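Local coordinates for protein crustacyanin-C1 subunit (PDB 1I4U) that binds the carotenoid astaxanthin as a lipocalin subunit of crustacyanin, the pigment complex that gives the lobster carapace its blue colour, at residues G33-F38 / F136-N141; I48-R53 / K166-S171; V64-G69 / L76-G81. All blocks are in the same frame, centred on the assembly; numbering follows the deposited sequence.

Contact 1 (G33-F38 / F136-N141); sequences GVWYQF and FSRSAN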
ATOM      1  N   GLY A  33       7.001  22.678   2.640  1.00 13.92           N
ATOM      2  CA  GLY A  33       7.513  23.425   1.516  1.00 12.92           C
ATOM      3  C   GLY A  33       7.791  22.467   0.350  1.00 12.06           C
ATOM      4  O   GLY A  33       7.226  21.359   0.227  1.00 12.85           O
ATOM      5  N   VAL A  34       8.688  22.919  -0.515  1.00 12.27           N
ATOM      6  CA  VAL A  34       8.934  22.243  -1.794  1.00 11.41           C
ATOM      7  C   VAL A  34      10.177  21.396  -1.719  1.00 10.52           C
ATOM      8  O   VAL A  34      11.240  21.873  -1.311  1.00 12.15           O
ATOM      9  CB  VAL A  34       9.023  23.291  -2.921  1.00 12.60           C
ATOM     10  CG1 VAL A  34       9.354  22.608  -4.252  1.00 13.29           C
ATOM     11  CG2 VAL A  34       7.715  24.057  -3.011  1.00 15.39           C
ATOM     12  N   TRP A  35      10.026  20.138  -2.115  1.00 11.14           N
ATOM     13  CA  TRP A  35      11.134  19.198  -2.246  1.00 10.63           C
ATOM     14  C   TRP A  35      11.165  18.610  -3.663  1.00 11.55           C
ATOM     15  O   TRP A  35      10.123  18.170  -4.162  1.00 14.85           O
ATOM     16  CB  TRP A  35      10.965  18.037  -1.300  1.00 11.13           C
ATOM     17  CG  TRP A  35      11.178  18.252   0.166  1.00 11.54           C
ATOM     18  CD1 TRP A  35      10.187  18.401   1.091  1.00 12.82           C
ATOM     19  CD2 TRP A  35      12.402  18.319   0.872  1.00 11.30           C
ATOM     20  NE1 TRP A  35      10.741  18.559   2.343  1.00 14.47           N
ATOM     21  CE2 TRP A  35      12.105  18.516   2.239  1.00 12.55           C
ATOM     22  CE3 TRP A  35      13.735  18.237   0.462  1.00 11.45           C
ATOM     23  CZ2 TRP A  35      13.088  18.631   3.238  1.00 12.85           C
ATOM     24  CZ3 TRP A  35      14.711  18.344   1.415  1.00 11.52           C
ATOM     25  CH2 TRP A  35      14.381  18.546   2.773  1.00 13.22           C
ATOM     26  N   TYR A  36      12.306  18.576  -4.282  1.00 10.13           N
ATOM     27  CA  TYR A  36      12.482  17.976  -5.589  1.00 10.28           C
ATOM     28  C   TYR A  36      13.045  16.576  -5.422  1.00 11.38           C
ATOM     29  O   TYR A  36      13.893  16.317  -4.579  1.00 14.21           O
ATOM     30  CB  TYR A  36      13.474  18.814  -6.416  1.00 10.96           C
ATOM     31  CG  TYR A  36      13.004  20.240  -6.616  1.00 10.92           C
ATOM     32  CD1 TYR A  36      13.302  21.225  -5.702  1.00 11.84           C
ATOM     33  CD2 TYR A  36      12.223  20.604  -7.723  1.00 12.57           C
ATOM     34  CE1 TYR A  36      12.869  22.531  -5.873  1.00 13.14           C
ATOM     35  CE2 TYR A  36      11.777  21.897  -7.884  1.00 13.46           C
ATOM     36  CZ  TYR A  36      12.100  22.873  -6.949  1.00 14.20           C
ATOM     37  OH  TYR A  36      11.670  24.149  -7.114  1.00 19.32           O
ATOM     38  N   GLN A  37      12.587  15.631  -6.237  1.00 11.48           N
ATOM     39  CA  GLN A  37      13.128  14.273  -6.174  1.00 11.31           C
ATOM     40  C   GLN A  37      14.406  14.234  -6.976  1.00 11.98           C
ATOM     41  O   GLN A  37      14.355  14.288  -8.209  1.00 13.01           O
ATOM     42  CB  GLN A  37      12.115  13.291  -6.748  1.00 11.04           C
ATOM     43  CG  GLN A  37      12.596  11.818  -6.696  1.00 11.67           C
ATOM     44  CD  GLN A  37      11.545  10.989  -7.387  1.00 11.01           C
ATOM     45  OE1 GLN A  37      10.502  10.560  -6.887  1.00 13.09           O
ATOM     46  NE2 GLN A  37      11.572  10.695  -8.643  1.00 13.27           N
ATOM     47  N   PHE A  38      15.543  14.117  -6.282  1.00 12.03           N
ATOM     48  CA  PHE A  38      16.838  14.102  -6.944  1.00 11.46           C
ATOM     49  C   PHE A  38      17.126  12.761  -7.606  1.00 11.42           C
ATOM     50  O   PHE A  38      17.670  12.729  -8.704  1.00 12.24           O
ATOM     51  CB  PHE A  38      17.920  14.443  -5.928  1.00 12.07           C
ATOM     52  CG  PHE A  38      19.322  14.407  -6.469  1.00 13.53           C
ATOM     53  CD1 PHE A  38      19.786  15.421  -7.295  1.00 17.11           C
ATOM     54  CD2 PHE A  38      20.133  13.332  -6.178  1.00 15.05           C
ATOM     55  CE1 PHE A  38      21.051  15.368  -7.828  1.00 19.38           C
ATOM     56  CE2 PHE A  38      21.412  13.298  -6.673  1.00 19.04           C
ATOM     57  CZ  PHE A  38      21.887  14.304  -7.510  1.00 20.14           C
ATOM     58  N   PHE A 136      15.781  13.435  -1.749  1.00 12.03           N
ATOM     59  CA  PHE A 136      15.114  14.711  -1.987  1.00 12.59           C
ATOM     60  C   PHE A 136      16.073  15.906  -1.746  1.00 11.59           C
ATOM     61  O   PHE A 136      16.961  15.809  -0.893  1.00 11.88           O
ATOM     62  CB  PHE A 136      13.958  14.872  -1.029  1.00 15.04           C
ATOM     63  CG  PHE A 136      12.630  14.219  -1.288  1.00 15.20           C
ATOM     64  CD1 PHE A 136      12.451  13.227  -2.251  1.00 15.21           C
ATOM     65  CD2 PHE A 136      11.502  14.618  -0.540  1.00 15.88           C
ATOM     66  CE1 PHE A 136      11.209  12.680  -2.523  1.00 17.53           C
ATOM     67  CE2 PHE A 136      10.234  14.088  -0.814  1.00 17.42           C
ATOM     68  CZ  PHE A 136      10.114  13.118  -1.786  1.00 18.89           C
ATOM     69  N   SER A 137      15.866  16.950  -2.517  1.00 11.64           N
ATOM     70  CA  SER A 137      16.638  18.176  -2.439  1.00 10.53           C
ATOM     71  C   SER A 137      15.714  19.378  -2.331  1.00  9.94           C
ATOM     72  O   SER A 137      14.626  19.380  -2.874  1.00 10.40           O
ATOM     73  CB  SER A 137      17.525  18.310  -3.662  1.00 12.06           C
ATOM     74  OG  SER A 137      18.295  19.518  -3.598  1.00 13.57           O
ATOM     75  N   ARG A 138      16.201  20.433  -1.672  1.00 10.51           N
ATOM     76  CA  ARG A 138      15.454  21.690  -1.720  1.00 10.27           C
ATOM     77  C   ARG A 138      15.635  22.470  -3.013  1.00 10.80           C
ATOM     78  O   ARG A 138      14.933  23.488  -3.197  1.00 12.66           O
ATOM     79  CB  ARG A 138      15.808  22.554  -0.509  1.00 11.01           C
ATOM     80  CG  ARG A 138      15.311  22.046   0.821  1.00 12.00           C
ATOM     81  CD  ARG A 138      13.808  21.901   0.876  1.00 11.10           C
ATOM     82  NE  ARG A 138      13.359  21.762   2.256  1.00 11.71           N
ATOM     83  CZ  ARG A 138      12.077  21.817   2.612  1.00 11.45           C
ATOM     84  NH1 ARG A 138      11.118  22.000   1.734  1.00 13.10           N
ATOM     85  NH2 ARG A 138      11.759  21.692   3.895  1.00 13.03           N
ATOM     86  N   SER A 139      16.478  22.022  -3.889  1.00 11.28           N
ATOM     87  CA  SER A 139      16.733  22.625  -5.190  1.00 14.18           C
ATOM     88  C   SER A 139      16.752  21.585  -6.276  1.00 13.79           C
ATOM     89  O   SER A 139      16.731  20.365  -6.055  1.00 13.95           O
ATOM     90  CB  SER A 139      18.047  23.405  -5.107  1.00 17.31           C
ATOM     91  OG  SER A 139      19.070  22.729  -4.484  1.00 29.80           O
ATOM     92  N   ALA A 140      16.813  22.040  -7.524  1.00 14.21           N
ATOM     93  CA  ALA A 140      16.828  21.115  -8.637  1.00 13.94           C
ATOM     94  C   ALA A 140      18.077  20.260  -8.631  1.00 14.73           C
ATOM     95  O   ALA A 140      18.027  19.112  -9.055  1.00 16.57           O
ATOM     96  CB  ALA A 140      16.703  21.833  -9.967  1.00 15.90           C
ATOM     97  N   ASN A 141      19.176  20.832  -8.147  1.00 15.54           N
ATOM     98  CA  ASN A 141      20.451  20.153  -8.023  1.00 16.58           C
ATOM     99  C   ASN A 141      20.693  19.742  -6.590  1.00 14.81           C
ATOM    100  O   ASN A 141      20.041  20.265  -5.670  1.00 17.06           O
ATOM    101  CB  ASN A 141      21.557  21.100  -8.516  1.00 20.27           C
ATOM    102  CG  ASN A 141      21.404  21.466  -9.988  1.00 20.38           C
ATOM    103  OD1 ASN A 141      21.529  20.579 -10.823  1.00 36.46           O
ATOM    104  ND2 ASN A 141      21.164  22.721 -10.307  1.00 28.46           N
TER
HETATM  105  O   HOH W   1      12.613  24.162  -2.079  1.00 17.66           O
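Trp-35 and Arg-138 make the tight part of this contact. The guanidinium of Arg-138 lies flat on the indole, planes 15° apart, with CZ 3.7 Å from the centroid of the five-membered ring, a cation-pi geometry. Arg-138 CD sits over the six-membered ring as a CH-pi partner. A bend at chi2 (-59°) folds the chain back over the ring although its first bond leads away. In the guanidinium plane, NH1 donates to Val-34 O at 3.1 Å, meeting this oxygen from above its carbonyl plane; NE and NH2 are held by Tyr-112 O and Ala-32 O, and Trp-35 NE1 by Tyr-31 O. Phe-136 presses CD2 against Trp-35 CB at 3.5 Å, its ring oblique to the indole. Tyr-36 and Ser-137 form the antiparallel hydrogen-bonded pair, Tyr-36 N to Ser-137 O at 2.8 Å and Ser-137 N to Tyr-36 O at 2.9 Å; Gln-37 and Phe-136 are the neighbouring non-hydrogen-bonded pair.

Strand pairing stops at Ser-137. Arg-138 still packs tightly through its side chain, but a water bridges its O to Val-34 O, and from Ser-139 the contact is loose and largely exposed.

The stack matches the tryptophan–arginine pair known from lipocalins, the tryptophan near the start of the first barrel strand and the arginine just after the last. All three guanidinium nitrogens donate to backbone carbonyls, which hold the cation flat on the indole and probably offset its charge.

Contact 2 (I48-R53 / K166-S171); sequences IEKCVR and KTVQGS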
ATOM      1  N   ILE A  48       5.041   9.902 -11.960  1.00 11.57           N
ATOM      2  CA  ILE A  48       5.716  11.057 -12.413  1.00 10.27           C
ATOM      3  C   ILE A  48       7.171  10.724 -12.705  1.00 10.53           C
ATOM      4  O   ILE A  48       7.937  10.369 -11.834  1.00 11.24           O
ATOM      5  CB  ILE A  48       5.614  12.237 -11.410  1.00 10.27           C
ATOM      6  CG1 ILE A  48       4.194  12.420 -10.865  1.00 12.03           C
ATOM      7  CG2 ILE A  48       6.125  13.521 -12.029  1.00 12.17           C
ATOM      8  CD1 ILE A  48       4.084  13.463  -9.777  1.00 14.21           C
ATOM      9  N   GLU A  49       7.541  10.839 -13.968  1.00 11.29           N
ATOM     10  CA  GLU A  49       8.870  10.436 -14.411  1.00 11.59           C
ATOM     11  C   GLU A  49       9.923  11.529 -14.232  1.00 11.31           C
ATOM     12  O   GLU A  49      11.046  11.262 -13.777  1.00 12.57           O
ATOM     13  CB  GLU A  49       8.833  10.040 -15.885  1.00 12.94           C
ATOM     14  CG  GLU A  49      10.181   9.545 -16.369  1.00 14.13           C
ATOM     15  CD  GLU A  49      10.258   9.111 -17.818  1.00 17.23           C
ATOM     16  OE1 GLU A  49       9.382   9.539 -18.627  1.00 17.58           O
ATOM     17  OE2 GLU A  49      11.217   8.404 -18.214  1.00 20.42           O
ATOM     18  N   LYS A  50       9.590  12.732 -14.674  1.00 10.86           N
ATOM     19  CA  LYS A  50      10.535  13.810 -14.750  1.00 10.12           C
ATOM     20  C   LYS A  50      10.045  15.034 -13.977  1.00  9.59           C
ATOM     21  O   LYS A  50       8.824  15.243 -13.795  1.00 10.80           O
ATOM     22  CB  LYS A  50      10.804  14.234 -16.197  1.00 14.18           C
ATOM     23  CG  LYS A  50      11.264  13.141 -17.116  1.00 13.92           C
ATOM     24  CD  LYS A  50      11.385  13.664 -18.536  1.00 16.45           C
ATOM     25  CE  LYS A  50      11.944  12.611 -19.468  1.00 19.43           C
ATOM     26  NZ  LYS A  50      11.885  13.093 -20.888  1.00 22.15           N
ATOM     27  N   CYS A  51      10.964  15.867 -13.520  1.00 10.24           N
ATOM     28  CA  CYS A  51      10.686  17.191 -12.953  1.00 10.18           C
ATOM     29  C   CYS A  51       9.878  17.088 -11.678  1.00  9.63           C
ATOM     30  O   CYS A  51       9.113  17.982 -11.344  1.00 10.15           O
ATOM     31  CB  CYS A  51       9.973  18.092 -13.982  1.00 10.26           C
ATOM     32  SG  CYS A  51      10.937  18.309 -15.499  1.00 10.97           S
ATOM     33  N   VAL A  52      10.063  15.991 -10.955  1.00  9.88           N
ATOM     34  CA  VAL A  52       9.229  15.638  -9.802  1.00  9.34           C
ATOM     35  C   VAL A  52       9.404  16.647  -8.684  1.00  9.11           C
ATOM     36  O   VAL A  52      10.512  16.790  -8.136  1.00 10.32           O
ATOM     37  CB  VAL A  52       9.577  14.235  -9.320  1.00 10.53           C
ATOM     38  CG1 VAL A  52       8.738  13.891  -8.110  1.00 11.41           C
ATOM     39  CG2 VAL A  52       9.412  13.190 -10.441  1.00 11.31           C
ATOM     40  N   ARG A  53       8.324  17.340  -8.371  1.00  9.77           N
ATOM     41  CA  ARG A  53       8.276  18.461  -7.466  1.00  9.62           C
ATOM     42  C   ARG A  53       7.161  18.181  -6.451  1.00  9.88           C
ATOM     43  O   ARG A  53       6.015  18.067  -6.834  1.00 10.26           O
ATOM     44  CB  ARG A  53       7.981  19.739  -8.217  1.00  9.84           C
ATOM     45  CG  ARG A  53       7.907  21.008  -7.429  1.00 10.50           C
ATOM     46  CD  ARG A  53       7.415  22.176  -8.283  1.00 11.57           C
ATOM     47  NE  ARG A  53       7.436  23.476  -7.646  1.00 13.37           N
ATOM     48  CZ  ARG A  53       6.526  23.973  -6.831  1.00 12.42           C
ATOM     49  NH1 ARG A  53       5.461  23.230  -6.524  1.00 13.08           N
ATOM     50  NH2 ARG A  53       6.690  25.194  -6.334  1.00 16.15           N
ATOM     51  N   LYS A 166      19.120   8.941 -11.195  1.00 15.37           N
ATOM     52  CA  LYS A 166      18.844  10.380 -11.103  1.00 15.37           C
ATOM     53  C   LYS A 166      17.587  10.718 -11.872  1.00 13.89           C
ATOM     54  O   LYS A 166      17.297  10.150 -12.921  1.00 17.34           O
ATOM     55  CB  LYS A 166      20.026  11.149 -11.682  1.00 19.40           C
ATOM     56  CG  LYS A 166      20.135  12.597 -11.395  1.00 26.34           C
ATOM     57  CD  LYS A 166      21.490  13.187 -11.785  1.00 36.43           C
ATOM     58  CE  LYS A 166      22.454  12.747 -10.690  1.00 45.81           C
ATOM     59  NZ  LYS A 166      23.800  13.370 -10.925  1.00 62.60           N
ATOM     60  N   THR A 167      16.830  11.668 -11.376  1.00 13.72           N
ATOM     61  CA  THR A 167      15.585  12.159 -11.981  1.00 12.37           C
ATOM     62  C   THR A 167      15.877  13.433 -12.726  1.00 12.43           C
ATOM     63  O   THR A 167      16.623  14.315 -12.282  1.00 13.50           O
ATOM     64  CB  THR A 167      14.591  12.454 -10.842  1.00 11.83           C
ATOM     65  OG1 THR A 167      14.462  11.196 -10.213  1.00 15.06           O
ATOM     66  CG2 THR A 167      13.269  13.054 -11.336  1.00 12.30           C
ATOM     67  N   VAL A 168      15.284  13.582 -13.880  1.00 12.74           N
ATOM     68  CA  VAL A 168      15.414  14.837 -14.632  1.00 13.05           C
ATOM     69  C   VAL A 168      14.877  16.006 -13.818  1.00 11.96           C
ATOM     70  O   VAL A 168      13.744  15.984 -13.369  1.00 11.82           O
ATOM     71  CB  VAL A 168      14.685  14.732 -15.968  1.00 15.75           C
ATOM     72  CG1 VAL A 168      14.704  16.079 -16.680  1.00 16.41           C
ATOM     73  CG2 VAL A 168      15.261  13.613 -16.826  1.00 18.26           C
ATOM     74  N   GLN A 169      15.709  17.025 -13.656  1.00 11.65           N
ATOM     75  CA  GLN A 169      15.358  18.266 -12.994  1.00 11.85           C
ATOM     76  C   GLN A 169      16.084  19.410 -13.693  1.00 11.94           C
ATOM     77  O   GLN A 169      16.976  19.192 -14.530  1.00 14.32           O
ATOM     78  CB  GLN A 169      15.758  18.235 -11.517  1.00 11.22           C
ATOM     79  CG  GLN A 169      15.088  17.158 -10.683  1.00 10.63           C
ATOM     80  CD  GLN A 169      13.635  17.398 -10.402  1.00 10.28           C
ATOM     81  OE1 GLN A 169      12.995  18.361 -10.831  1.00 10.66           O
ATOM     82  NE2 GLN A 169      13.045  16.494  -9.609  1.00 10.93           N
ATOM     83  N   GLY A 170      15.711  20.631 -13.352  1.00 12.14           N
ATOM     84  CA  GLY A 170      16.368  21.871 -13.715  1.00 12.82           C
ATOM     85  C   GLY A 170      15.681  22.686 -14.720  1.00 13.14           C
ATOM     86  O   GLY A 170      14.444  22.671 -14.834  1.00 14.31           O
ATOM     87  N   SER A 171      16.453  23.433 -15.491  1.00 15.21           N
ATOM     88  CA  SER A 171      15.899  24.564 -16.259  1.00 19.52           C
ATOM     89  C   SER A 171      14.986  24.088 -17.380  1.00 19.75           C
ATOM     90  O   SER A 171      14.173  24.880 -17.883  1.00 20.89           O
ATOM     91  CB  SER A 171      17.036  25.494 -16.670  1.00 26.67           C
ATOM     92  OG  SER A 171      17.862  24.786 -17.590  1.00 35.66           O
TER
HETATM   93  O   HOH W   2      12.956   9.581 -12.074  1.00 15.75           O
HETATM   94  O   HOH W   3      13.612  11.355 -14.688  1.00 17.48           O
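Two direct hydrogen bonds join Cys-51 and Val-52 to Val-168 and Gln-169. Cys-51 N donates to Val-168 O at 2.8 Å, with an angle of 149° at the hydrogen. Gln-169 NE2 reaches Val-52 O at 2.9 Å, the acceptor close to the amide plane and the donor tilted 28° from the carbonyl plane. Folded at its second torsion (-72°), Gln-169 turns back to the other segment and brings OE1 to 3.3 Å from Cys-51 CA. The amide is gripped at both ends: NE2 also donates to Gln-37 O, and OE1 is bonded to Tyr-175 OH, which fixes its flip state.

Water supplies the second kind of link. Glu-49 O accepts from two waters, one hydrogen-bonded to Thr-167 OG1 and the other, 2.7 Å from Glu-49 O, accepting from Val-168 N.

Apolar packing is modest. Lys-50 and Val-168 lie side by side, CB to CB 3.9 Å, at an exposed margin. Deeper in, Thr-167 CG2 meets Val-52 CG2 at 4.0 Å, the two side chains crossing at about a right angle.

Glu-49 and Lys-50 both face Ile-70 in a classic beta bulge. The chain then turns a corner at Lys-50 and Cys-51, after which strand 52-58 runs between strands 33-41 and 63-68. The loop 166-171 leads from strand 164-166 toward helix 175-178, and the Cys-51–Cys-173 disulfide ties that C-terminal region to the barrel.

Contact 3 (V64-G69 / L76-G81); sequences VIESTG and LLKRNG. Unlike the reference sequence in segment 64-69: Glu-66 (reference Lys).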
ATOM      1  N   VAL A  64      -0.447  17.771   3.536  1.00 12.88           N
ATOM      2  CA  VAL A  64      -1.103  17.713   2.271  1.00 13.70           C
ATOM      3  C   VAL A  64      -0.067  17.943   1.179  1.00 12.29           C
ATOM      4  O   VAL A  64       0.789  18.826   1.286  1.00 15.56           O
ATOM      5  CB  VAL A  64      -2.193  18.805   2.183  1.00 18.06           C
ATOM      6  CG1 VAL A  64      -2.811  18.884   0.816  1.00 24.21           C
ATOM      7  CG2 VAL A  64      -3.203  18.492   3.309  1.00 24.30           C
ATOM      8  N   ILE A  65      -0.078  17.119   0.154  1.00 12.89           N
ATOM      9  CA  ILE A  65       0.989  17.076  -0.830  1.00 12.08           C
ATOM     10  C   ILE A  65       0.401  17.332  -2.196  1.00 11.83           C
ATOM     11  O   ILE A  65      -0.594  16.708  -2.540  1.00 12.94           O
ATOM     12  CB  ILE A  65       1.752  15.734  -0.895  1.00 13.64           C
ATOM     13  CG1 ILE A  65       2.194  15.264   0.465  1.00 15.24           C
ATOM     14  CG2 ILE A  65       2.930  15.851  -1.849  1.00 17.00           C
ATOM     15  CD1 ILE A  65       2.698  13.853   0.519  1.00 16.96           C
ATOM     16  N   GLU A  66       1.052  18.199  -2.970  1.00 10.94           N
ATOM     17  CA  GLU A  66       0.816  18.290  -4.396  1.00 11.05           C
ATOM     18  C   GLU A  66       2.139  17.878  -5.061  1.00 11.27           C
ATOM     19  O   GLU A  66       3.154  18.547  -4.918  1.00 11.71           O
ATOM     20  CB  GLU A  66       0.380  19.695  -4.835  1.00 13.72           C
ATOM     21  CG  GLU A  66      -0.941  20.110  -4.209  1.00 17.46           C
ATOM     22  CD  GLU A  66      -1.410  21.460  -4.641  1.00 28.17           C
ATOM     23  OE1 GLU A  66      -2.551  21.491  -5.095  1.00 60.83           O
ATOM     24  OE2 GLU A  66      -0.555  22.312  -4.450  1.00 39.64           O
ATOM     25  N   SER A  67       2.114  16.744  -5.765  1.00 10.20           N
ATOM     26  CA  SER A  67       3.247  16.225  -6.470  1.00  9.91           C
ATOM     27  C   SER A  67       3.020  16.430  -7.964  1.00  9.41           C
ATOM     28  O   SER A  67       1.984  16.046  -8.493  1.00 11.48           O
ATOM     29  CB  SER A  67       3.466  14.741  -6.184  1.00 10.47           C
ATOM     30  OG  SER A  67       3.876  14.527  -4.854  1.00 11.51           O
ATOM     31  N   THR A  68       3.977  17.073  -8.645  1.00  9.64           N
ATOM     32  CA  THR A  68       3.795  17.428 -10.035  1.00  9.64           C
ATOM     33  C   THR A  68       5.067  17.081 -10.808  1.00  9.58           C
ATOM     34  O   THR A  68       6.158  16.900 -10.279  1.00  9.67           O
ATOM     35  CB  THR A  68       3.482  18.940 -10.210  1.00  9.82           C
ATOM     36  OG1 THR A  68       4.609  19.684  -9.737  1.00 10.31           O
ATOM     37  CG2 THR A  68       2.200  19.315  -9.492  1.00 10.54           C
ATOM     38  N   GLY A  69       4.899  17.044 -12.127  1.00 10.07           N
ATOM     39  CA  GLY A  69       6.035  16.823 -13.036  1.00  9.52           C
ATOM     40  C   GLY A  69       5.482  16.296 -14.365  1.00  9.72           C
ATOM     41  O   GLY A  69       4.318  16.575 -14.688  1.00 11.79           O
ATOM     42  N   LEU A  76       2.027  16.778 -18.543  1.00 13.35           N
ATOM     43  CA  LEU A  76       2.024  17.278 -17.168  1.00 13.23           C
ATOM     44  C   LEU A  76       1.045  16.461 -16.323  1.00 12.41           C
ATOM     45  O   LEU A  76      -0.020  16.099 -16.788  1.00 13.40           O
ATOM     46  CB  LEU A  76       1.596  18.732 -17.109  1.00 15.13           C
ATOM     47  CG  LEU A  76       2.560  19.759 -17.684  1.00 20.40           C
ATOM     48  CD1 LEU A  76       1.856  21.029 -18.133  1.00 26.83           C
ATOM     49  CD2 LEU A  76       3.601  20.091 -16.628  1.00 28.54           C
ATOM     50  N   LEU A  77       1.389  16.256 -15.047  1.00 12.24           N
ATOM     51  CA  LEU A  77       0.613  15.483 -14.118  1.00 11.69           C
ATOM     52  C   LEU A  77       0.739  16.047 -12.720  1.00 11.50           C
ATOM     53  O   LEU A  77       1.821  16.418 -12.295  1.00 11.79           O
ATOM     54  CB  LEU A  77       1.072  13.999 -14.120  1.00 14.07           C
ATOM     55  CG  LEU A  77       0.347  13.067 -13.155  1.00 15.04           C
ATOM     56  CD1 LEU A  77      -1.140  12.929 -13.486  1.00 19.41           C
ATOM     57  CD2 LEU A  77       0.973  11.665 -13.173  1.00 16.96           C
ATOM     58  N   LYS A  78      -0.400  16.129 -12.053  1.00 12.51           N
ATOM     59  CA  LYS A  78      -0.485  16.458 -10.647  1.00 12.11           C
ATOM     60  C   LYS A  78      -1.129  15.290  -9.909  1.00 12.81           C
ATOM     61  O   LYS A  78      -2.168  14.814 -10.386  1.00 15.08           O
ATOM     62  CB  LYS A  78      -1.298  17.713 -10.344  1.00 15.13           C
ATOM     63  CG  LYS A  78      -1.494  18.098  -8.888  1.00 17.73           C
ATOM     64  CD  LYS A  78      -2.214  19.415  -8.736  1.00 27.89           C
ATOM     65  CE  LYS A  78      -3.619  19.163  -8.271  1.00 37.25           C
ATOM     66  NZ  LYS A  78      -4.433  20.418  -8.267  1.00 47.32           N
ATOM     67  N   ARG A  79      -0.508  14.921  -8.809  1.00 12.10           N
ATOM     68  CA  ARG A  79      -1.017  13.905  -7.919  1.00 13.73           C
ATOM     69  C   ARG A  79      -1.203  14.492  -6.539  1.00 13.30           C
ATOM     70  O   ARG A  79      -0.322  15.129  -6.020  1.00 15.80           O
ATOM     71  CB  ARG A  79      -0.044  12.741  -7.810  1.00 14.84           C
ATOM     72  CG  ARG A  79       0.127  12.101  -9.169  1.00 16.47           C
ATOM     73  CD  ARG A  79       1.016  10.902  -9.017  1.00 20.83           C
ATOM     74  NE  ARG A  79       0.169   9.843  -8.387  1.00 20.78           N
ATOM     75  CZ  ARG A  79       0.819   8.780  -7.857  1.00 23.19           C
ATOM     76  NH1 ARG A  79       2.150   8.632  -7.878  1.00 23.64           N
ATOM     77  NH2 ARG A  79       0.108   7.828  -7.294  1.00 27.38           N
ATOM     78  N   ASN A  80      -2.376  14.249  -5.939  1.00 14.37           N
ATOM     79  CA  ASN A  80      -2.695  14.657  -4.563  1.00 12.17           C
ATOM     80  C   ASN A  80      -2.331  13.559  -3.567  1.00 12.33           C
ATOM     81  O   ASN A  80      -2.749  12.412  -3.754  1.00 13.89           O
ATOM     82  CB  ASN A  80      -4.174  14.964  -4.423  1.00 14.61           C
ATOM     83  CG  ASN A  80      -4.611  16.142  -5.275  1.00 15.98           C
ATOM     84  OD1 ASN A  80      -4.054  17.230  -5.130  1.00 17.51           O
ATOM     85  ND2 ASN A  80      -5.580  15.959  -6.147  1.00 20.72           N
ATOM     86  N   GLY A  81      -1.529  13.949  -2.593  1.00 12.08           N
ATOM     87  CA  GLY A  81      -1.051  13.029  -1.587  1.00 11.40           C
ATOM     88  C   GLY A  81      -1.251  13.554  -0.202  1.00 11.15           C
ATOM     89  O   GLY A  81      -1.619  14.717   0.032  1.00 11.89           O
TER
HETATM   90  O   HOH W   4      -3.227  17.869  -2.692  1.00 19.24           O
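Gly-81, Gly-69 and Ile-65 lose the most surface where strands 63-68 and 76-85 pair; the axes of 64-68 and 76-81 approach to 4.6 Å and run antiparallel at 158°. Gly-81 faces Ile-65 in a hydrogen-bonded antiparallel pair, with Ile-65 CB 3.6 Å from Gly-81 O. Having no side chain, the glycine lets Ile-65 lie close against this backbone. The two bonds of the pair differ: Gly-81 N to Ile-65 O is almost straight (176°), whereas Ile-65 N meets Gly-81 O from above its carbonyl plane. CG1 of Ile-65, anti to its carbonyl carbon (chi1 -50°), also lies against the glycine, and the side chain continues to Ile-95, Tyr-97 and Tyr-56.

At the other end Gly-69 pairs with Leu-77 through more bent bonds, Gly-69 N to Leu-77 O being 3.1 Å long, just where the chain turns a corner. Between the glycines, Ser-67 and Arg-79 form the third such pair, with Arg-79 N to Ser-67 O at 2.8 Å.

On the face carrying Glu-66, Thr-68, Lys-78 and Asn-80, Thr-68 CG2 packs on Lys-78 CG at 3.9 Å. Glu-66 OE1 forms a long salt bridge (3.8 Å) with Lys-78 NZ, whose other partner is the Leu-181 carboxylate. A water joins Ile-65 O to Asn-80 OD1, while Asn-80 ND2 donates to Glu-98 OE1.

Cohesion therefore rests on six backbone bonds; the charged pair, being long and shared, probably contributes little.

In the fold
All three contacts belong to one lipocalin barrel and each is partly buried, but differently. Contact 1 sets buried Trp-35 and Phe-136 against exposed Ser-139 and Asn-141; contact 2 ends in exposed Lys-50 and Val-168; contact 3 buries Ile-65 and Ser-67 but exposes Leu-76. Contacts 1 and 3 pair strands, contact 1 adding a cation-pi stack where the strand ends, contact 3 being mainly a backbone ladder. Contact 2 joins a loop to the corner before strand 52-58, relying on a side-chain amide and waters. It adjoins both others: Phe-38 O lies 3.0 Å from Thr-167 N, and Arg-53 O 2.9 Å from Thr-68 N, both probable hydrogen bonds. Contacts 1 and 3 do not touch.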